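Local structure of mevalonate kinase, putative (Leishmania major, 2HFS) at residues T153-A161 with Y170-F179. The protein probably catalyses the ATP-dependent phosphorylation of (R)-mevalonate to (R)-5-phosphomevalonate, an early step of isoprenoid and sterol biosynthesis. Numbering follows the deposited sequence.
Sequences TPSGADNTA and YRRQNGKSVF
Ala157 and Thr160, on the first turn of a helix, pack against Tyr170 and Phe179 of a beta hairpin in this GHMP-family kinase, a helix-on-sheet contact with polar contacts around Ser155. The hairpin joins strands 166-172 and 177-182, as the paired backbone bonds between Arg171 and Val178 demonstrate, and belongs to the mixed sheet; the chain runs from helix 157-164 almost directly into its first strand. Two CH-pi contacts define the apolar part. The methyl of Ala157 lies over a face of Tyr170, its CB 3.9 Å from the ring centroid, and also meets Phe179 through CE2. Thr160 covers a face of Phe179 more centrally: its CB is 4.2 Å from the centroid and only 6° off the normal. With OG1 anti to the carbonyl carbon (chi1 -63°), Thr160 holds that oxygen over the rim of the ring, where OG1 donates to Gly156 O at 2.9 Å from above the carbonyl plane. Gly156, the N-cap residue, thus has its carbonyl gripped twice, since Thr160 N also donates to it; Asn140, from helix 136-146, binds OG1 as well. Beside this packing a water joins Ser155 OG (2.9 Å) to Tyr170 OH (3.0 Å), and Ser155 CB sits over a face of the Arg172 guanidinium. Val38 of strand 36-52 also touches the Tyr170 side chain. A direct hydrogen bond between the segments runs from Ser177 OG to Ser155 O, 2.8 Å long, with the donor tilted 35° from the carbonyl plane.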
ATOM      1  N   THR A 153      -8.731  10.385   2.584  1.00 39.07           N
ATOM      2  CA  THR A 153      -8.615  10.864   1.193  1.00 38.25           C
ATOM      3  C   THR A 153      -7.324  10.367   0.526  1.00 37.50           C
ATOM      4  O   THR A 153      -6.293  10.236   1.198  1.00 38.00           O
ATOM      5  N   PRO A 154      -7.375  10.091  -0.784  1.00 36.45           N
ATOM      6  CA  PRO A 154      -6.199   9.609  -1.522  1.00 35.33           C
ATOM      7  C   PRO A 154      -5.134  10.684  -1.779  1.00 34.29           C
ATOM      8  O   PRO A 154      -5.399  11.703  -2.439  1.00 34.93           O
ATOM      9  CB  PRO A 154      -6.799   9.096  -2.848  1.00 35.14           C
ATOM     10  CG  PRO A 154      -8.283   9.022  -2.592  1.00 35.56           C
ATOM     11  CD  PRO A 154      -8.558  10.169  -1.663  1.00 36.13           C
ATOM     12  N   SER A 155      -3.937  10.435  -1.252  1.00 32.18           N
ATOM     13  CA  SER A 155      -2.760  11.259  -1.512  1.00 30.22           C
ATOM     14  C   SER A 155      -2.196  10.940  -2.895  1.00 28.14           C
ATOM     15  O   SER A 155      -1.616  11.801  -3.555  1.00 29.25           O
ATOM     16  CB  SER A 155      -1.687  10.974  -0.465  1.00 29.89           C
ATOM     17  OG  SER A 155      -1.343   9.600  -0.464  1.00 31.17           O
ATOM     18  N   GLY A 156      -2.377   9.692  -3.315  1.00 25.37           N
ATOM     19  CA  GLY A 156      -1.834   9.206  -4.573  1.00 22.15           C
ATOM     20  C   GLY A 156      -0.853   8.050  -4.433  1.00 20.49           C
ATOM     21  O   GLY A 156      -0.635   7.303  -5.394  1.00 19.77           O
ATOM     22  N   ALA A 157      -0.260   7.890  -3.250  1.00 18.17           N
ATOM     23  CA  ALA A 157       0.793   6.885  -3.071  1.00 16.96           C
ATOM     24  C   ALA A 157       0.305   5.456  -3.227  1.00 16.36           C
ATOM     25  O   ALA A 157       1.062   4.600  -3.674  1.00 14.68           O
ATOM     26  CB  ALA A 157       1.536   7.061  -1.743  1.00 18.31           C
ATOM     27  N   ASP A 158      -0.952   5.193  -2.873  1.00 15.15           N
ATOM     28  CA  ASP A 158      -1.449   3.822  -2.959  1.00 15.74           C
ATOM     29  C   ASP A 158      -1.671   3.405  -4.414  1.00 14.33           C
ATOM     30  O   ASP A 158      -1.190   2.356  -4.831  1.00 13.75           O
ATOM     31  CB  ASP A 158      -2.722   3.625  -2.135  1.00 15.10           C
ATOM     32  CG  ASP A 158      -2.480   3.705  -0.639  1.00 19.55           C
ATOM     33  OD1 ASP A 158      -1.368   4.125  -0.193  1.00 19.95           O
ATOM     34  OD2 ASP A 158      -3.371   3.368   0.177  1.00 22.50           O
ATOM     35  N   ASN A 159      -2.385   4.233  -5.179  1.00 14.15           N
ATOM     36  CA  ASN A 159      -2.597   3.956  -6.598  1.00 12.99           C
ATOM     37  C   ASN A 159      -1.303   3.935  -7.393  1.00 12.17           C
ATOM     38  O   ASN A 159      -1.135   3.111  -8.291  1.00 12.94           O
ATOM     39  CB  ASN A 159      -3.641   4.873  -7.256  1.00 12.47           C
ATOM     40  CG  ASN A 159      -3.465   6.338  -6.913  1.00 15.38           C
ATOM     41  OD1 ASN A 159      -3.971   6.818  -5.885  1.00 15.47           O
ATOM     42  ND2 ASN A 159      -2.804   7.080  -7.801  1.00 13.38           N
ATOM     43  N   THR A 160      -0.378   4.821  -7.051  1.00 12.29           N
ATOM     44  CA  THR A 160       0.861   4.893  -7.807  1.00 11.63           C
ATOM     45  C   THR A 160       1.695   3.616  -7.575  1.00 10.81           C
ATOM     46  O   THR A 160       2.235   3.029  -8.519  1.00 10.80           O
ATOM     47  CB  THR A 160       1.638   6.188  -7.445  1.00 12.56           C
ATOM     48  OG1 THR A 160       0.860   7.342  -7.821  1.00 14.10           O
ATOM     49  CG2 THR A 160       2.877   6.320  -8.323  1.00 13.43           C
ATOM     50  N   ALA A 161       1.790   3.162  -6.325  1.00 12.89           N
ATOM     51  CA  ALA A 161       2.474   1.904  -6.029  1.00 11.83           C
ATOM     52  C   ALA A 161       1.766   0.714  -6.696  1.00 11.48           C
ATOM     53  O   ALA A 161       2.404  -0.173  -7.268  1.00 10.50           O
ATOM     54  CB  ALA A 161       2.529   1.677  -4.502  1.00 13.96           C
ATOM     55  N   TYR A 170       8.243   9.504  -2.868  1.00 22.11           N
ATOM     56  CA  TYR A 170       6.955  10.180  -2.736  1.00 24.50           C
ATOM     57  C   TYR A 170       7.126  11.443  -1.915  1.00 25.72           C
ATOM     58  O   TYR A 170       7.599  11.399  -0.780  1.00 25.29           O
ATOM     59  CB  TYR A 170       5.952   9.197  -2.103  1.00 25.80           C
ATOM     60  CG  TYR A 170       4.746   9.717  -1.308  1.00 27.43           C
ATOM     61  CD1 TYR A 170       4.344   9.048  -0.150  1.00 27.62           C
ATOM     62  CD2 TYR A 170       3.981  10.806  -1.731  1.00 26.43           C
ATOM     63  CE1 TYR A 170       3.245   9.456   0.584  1.00 30.12           C
ATOM     64  CE2 TYR A 170       2.863  11.227  -1.000  1.00 28.79           C
ATOM     65  CZ  TYR A 170       2.506  10.541   0.158  1.00 28.73           C
ATOM     66  OH  TYR A 170       1.415  10.920   0.916  1.00 31.47           O
ATOM     67  N   ARG A 171       6.785  12.580  -2.517  1.00 27.59           N
ATOM     68  CA  ARG A 171       6.856  13.856  -1.804  1.00 30.00           C
ATOM     69  C   ARG A 171       5.812  14.857  -2.281  1.00 31.53           C
ATOM     70  O   ARG A 171       5.408  14.847  -3.444  1.00 31.17           O
ATOM     71  CB  ARG A 171       8.266  14.459  -1.878  1.00 30.21           C
ATOM     72  CG  ARG A 171       8.758  14.811  -3.266  1.00 30.19           C
ATOM     73  CD  ARG A 171      10.102  15.521  -3.267  1.00 32.96           C
ATOM     74  NE  ARG A 171       9.997  16.887  -2.759  1.00 36.45           N
ATOM     75  CZ  ARG A 171      11.022  17.627  -2.347  1.00 37.91           C
ATOM     76  NH1 ARG A 171      12.258  17.140  -2.361  1.00 37.42           N
ATOM     77  NH2 ARG A 171      10.809  18.858  -1.902  1.00 37.34           N
ATOM     78  N   ARG A 172       5.374  15.712  -1.363  1.00 33.34           N
ATOM     79  CA  ARG A 172       4.538  16.854  -1.708  1.00 36.59           C
ATOM     80  C   ARG A 172       5.390  17.999  -2.280  1.00 37.15           C
ATOM     81  O   ARG A 172       5.967  18.797  -1.532  1.00 38.37           O
ATOM     82  CB  ARG A 172       3.723  17.306  -0.497  1.00 36.55           C
ATOM     83  CG  ARG A 172       2.306  16.761  -0.475  1.00 37.62           C
ATOM     84  CD  ARG A 172       2.103  15.509   0.340  1.00 37.74           C
ATOM     85  NE  ARG A 172       0.732  15.436   0.850  1.00 38.38           N
ATOM     86  CZ  ARG A 172       0.241  14.422   1.552  1.00 38.51           C
ATOM     87  NH1 ARG A 172       0.999  13.368   1.833  1.00 37.16           N
ATOM     88  NH2 ARG A 172      -1.017  14.458   1.972  1.00 37.52           N
ATOM     89  N   GLN A 173       5.456  18.039  -3.612  1.00 39.26           N
ATOM     90  CA  GLN A 173       6.289  18.958  -4.398  1.00 40.99           C
ATOM     91  C   GLN A 173       5.540  19.317  -5.696  1.00 42.00           C
ATOM     92  O   GLN A 173       4.998  18.432  -6.354  1.00 42.65           O
ATOM     93  CB  GLN A 173       7.622  18.271  -4.741  1.00 41.19           C
ATOM     94  CG  GLN A 173       8.505  18.969  -5.798  1.00 41.68           C
ATOM     95  CD  GLN A 173       9.664  19.754  -5.196  1.00 42.71           C
ATOM     96  OE1 GLN A 173       9.666  20.061  -4.004  1.00 42.78           O
ATOM     97  NE2 GLN A 173      10.653  20.085  -6.025  1.00 42.80           N
ATOM     98  N   ASN A 174       5.458  20.596  -6.063  1.00 43.07           N
ATOM     99  CA  ASN A 174       5.841  21.721  -5.224  1.00 43.66           C
ATOM    100  C   ASN A 174       4.724  21.966  -4.229  1.00 43.72           C
ATOM    101  O   ASN A 174       4.958  22.440  -3.113  1.00 44.52           O
ATOM    102  CB  ASN A 174       6.046  22.974  -6.081  1.00 44.22           C
ATOM    103  CG  ASN A 174       7.017  22.756  -7.230  1.00 43.70           C
ATOM    104  OD1 ASN A 174       6.916  21.775  -7.971  1.00 44.86           O
ATOM    105  ND2 ASN A 174       7.957  23.679  -7.391  1.00 45.35           N
ATOM    106  N   GLY A 175       3.506  21.628  -4.657  1.00 43.50           N
ATOM    107  CA  GLY A 175       2.303  21.737  -3.843  1.00 41.90           C
ATOM    108  C   GLY A 175       1.314  20.630  -4.153  1.00 41.81           C
ATOM    109  O   GLY A 175       0.109  20.764  -3.887  1.00 41.98           O
ATOM    110  N   LYS A 176       1.821  19.543  -4.730  1.00 40.10           N
ATOM    111  CA  LYS A 176       1.051  18.313  -4.918  1.00 39.41           C
ATOM    112  C   LYS A 176       1.948  17.097  -4.714  1.00 38.17           C
ATOM    113  O   LYS A 176       3.159  17.236  -4.553  1.00 38.13           O
ATOM    114  CB  LYS A 176       0.385  18.270  -6.301  1.00 40.29           C
ATOM    115  CG  LYS A 176       1.324  18.008  -7.485  1.00 40.96           C
ATOM    116  CD  LYS A 176       0.648  17.088  -8.503  1.00 41.72           C
ATOM    117  CE  LYS A 176       1.296  17.158  -9.888  1.00 42.51           C
ATOM    118  NZ  LYS A 176       0.693  18.214 -10.762  1.00 41.98           N
ATOM    119  N   SER A 177       1.348  15.911  -4.714  1.00 36.65           N
ATOM    120  CA  SER A 177       2.107  14.666  -4.646  1.00 34.61           C
ATOM    121  C   SER A 177       2.935  14.477  -5.914  1.00 33.26           C
ATOM    122  O   SER A 177       2.418  14.606  -7.029  1.00 32.55           O
ATOM    123  CB  SER A 177       1.166  13.478  -4.427  1.00 35.00           C
ATOM    124  OG  SER A 177       0.566  13.542  -3.141  1.00 34.73           O
ATOM    125  N   VAL A 178       4.226  14.213  -5.724  1.00 30.96           N
ATOM    126  CA  VAL A 178       5.167  13.956  -6.818  1.00 28.71           C
ATOM    127  C   VAL A 178       5.826  12.600  -6.580  1.00 27.87           C
ATOM    128  O   VAL A 178       6.267  12.313  -5.462  1.00 26.89           O
ATOM    129  CB  VAL A 178       6.229  15.094  -6.941  1.00 29.26           C
ATOM    130  CG1 VAL A 178       7.550  14.591  -7.533  1.00 26.88           C
ATOM    131  CG2 VAL A 178       5.680  16.231  -7.775  1.00 26.19           C
ATOM    132  N   PHE A 179       5.853  11.775  -7.626  1.00 26.32           N
ATOM    133  CA  PHE A 179       6.385  10.417  -7.556  1.00 25.98           C
ATOM    134  C   PHE A 179       7.450  10.132  -8.615  1.00 24.45           C
ATOM    135  O   PHE A 179       7.293  10.488  -9.778  1.00 23.57           O
ATOM    136  CB  PHE A 179       5.255   9.393  -7.700  1.00 25.31           C
ATOM    137  CG  PHE A 179       4.141   9.557  -6.697  1.00 27.08           C
ATOM    138  CD1 PHE A 179       2.967  10.212  -7.046  1.00 26.32           C
ATOM    139  CD2 PHE A 179       4.263   9.034  -5.407  1.00 28.66           C
ATOM    140  CE1 PHE A 179       1.933  10.362  -6.130  1.00 27.39           C
ATOM    141  CE2 PHE A 179       3.236   9.179  -4.485  1.00 26.74           C
ATOM    142  CZ  PHE A 179       2.072   9.845  -4.841  1.00 25.48           C
TER
HETATM  143  O   HOH W   1       0.280   8.225   1.461  1.00 36.48           O